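Local coordinates for protein endoglucanase (Clostridium thermocellum, PDB 2C4X) that probably degrades cellulose as part of a larger cellulosomal enzyme, this piece being its C-terminal PKD and xyloglucan- and beta-glucan-recognising CBM44 modules, at residues 218-221 with 222-225. The protein carries 1 engineered substitution. Residues are numbered along the deposited sequence; the frame is centred on the assembly and turned at random.
Sequences TLPE and DVDP
The pyrrolidine ring of Pro220 has the CG2 methyl of Val223 over one face, with ring atom CD as the nearest contact at 4.1 Å. Past its CB corner comes the carboxylate of Asp222, whose OD1 lies 3.6 Å from Pro220 CB. Asp222 CG stands between its own N and carbonyl carbon (chi1 63°), which swings the carboxylate toward that corner. Val223 CG2 also touches Leu219 CD1 at 3.8 Å, the two side chains meeting roughly at right angles. In Val223, CG1 is anti to the backbone N (chi1 171°), leaving CG2 beside that N; since the turn brings the same N to Pro220 O, the methyl lies 3.4 Å from that oxygen. The backbone from Pro220 to Val223 forms a type I beta turn, in the loop that leaves edge strand 211-218 of the CBM44 beta-sandwich for strand 229-238. Closure is by one weak hydrogen bond: Val223 N to Pro220 O is long at 3.4 Å, although the N-H points almost straight at its acceptor (166°). A water on the turn donates to Glu221 O at 2.5 Å and to Val223 O at 2.6 Å, linking two carbonyls the turn's own bond does not use. Beneath the turn, the buried Leu219 and Val223 both pack on Pro187 of strand 178-187, Leu219 reaching Ile185 as well, while Glu221 and Asp222 occupy the exposed corner.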
# COMPACT_ATOMS: atom_id res chain seq x y z
N THR A 218 -1.36 8.27 -10.15
CA THR A 218 -0.98 7.64 -11.42
C THR A 218 -0.31 8.62 -12.37
O THR A 218 -0.84 9.71 -12.64
CB THR A 218 -2.20 6.97 -12.11
OG1 THR A 218 -2.82 6.07 -11.20
CG2 THR A 218 -1.77 6.20 -13.36
N LEU A 219 0.88 8.25 -12.85
CA LEU A 219 1.49 8.94 -13.99
C LEU A 219 0.77 8.46 -15.25
O LEU A 219 0.79 7.27 -15.55
CB LEU A 219 2.99 8.64 -14.07
CG LEU A 219 3.75 9.31 -15.23
CD1 LEU A 219 3.79 10.83 -15.05
CD2 LEU A 219 5.16 8.75 -15.39
N PRO A 220 0.09 9.37 -15.98
CA PRO A 220 -0.68 8.96 -17.16
C PRO A 220 0.15 8.25 -18.23
O PRO A 220 1.34 8.55 -18.41
CB PRO A 220 -1.25 10.28 -17.70
CG PRO A 220 -1.25 11.19 -16.51
CD PRO A 220 -0.01 10.83 -15.75
N GLU A 221 -0.49 7.33 -18.94
CA GLU A 221 0.17 6.52 -19.97
C GLU A 221 0.75 7.29 -21.17
O GLU A 221 1.67 6.80 -21.83
CB GLU A 221 -0.80 5.45 -20.47
CG GLU A 221 -0.17 4.08 -20.51
CD GLU A 221 -1.09 3.00 -19.97
OE1 GLU A 221 -2.03 2.60 -20.70
OE2 GLU A 221 -0.87 2.56 -18.81
N ASP A 222 0.21 8.48 -21.45
CA ASP A 222 0.63 9.25 -22.63
C ASP A 222 1.83 10.18 -22.42
O ASP A 222 2.24 10.89 -23.34
CB ASP A 222 -0.56 10.01 -23.24
CG ASP A 222 -1.15 11.06 -22.30
OD1 ASP A 222 -0.72 11.16 -21.13
OD2 ASP A 222 -2.06 11.79 -22.74
N VAL A 223 2.40 10.17 -21.22
CA VAL A 223 3.60 10.94 -20.90
C VAL A 223 4.81 10.39 -21.66
O VAL A 223 4.99 9.18 -21.75
CB VAL A 223 3.89 10.90 -19.37
CG1 VAL A 223 5.25 11.51 -19.04
CG2 VAL A 223 2.78 11.61 -18.60
N ASP A 224 5.64 11.28 -22.21
CA ASP A 224 6.89 10.87 -22.84
C ASP A 224 7.79 10.17 -21.80
O ASP A 224 8.17 10.78 -20.79
CB ASP A 224 7.60 12.08 -23.47
CG ASP A 224 8.76 11.69 -24.38
OD1 ASP A 224 9.43 10.66 -24.14
OD2 ASP A 224 9.05 12.44 -25.33
N PRO A 225 8.13 8.88 -22.04
CA PRO A 225 8.93 8.13 -21.06
C PRO A 225 10.38 8.63 -20.89
O PRO A 225 11.04 8.28 -19.92
CB PRO A 225 8.92 6.70 -21.61
CG PRO A 225 8.65 6.84 -23.08
CD PRO A 225 7.80 8.07 -23.23
O HOH W 1 3.80 7.26 -23.01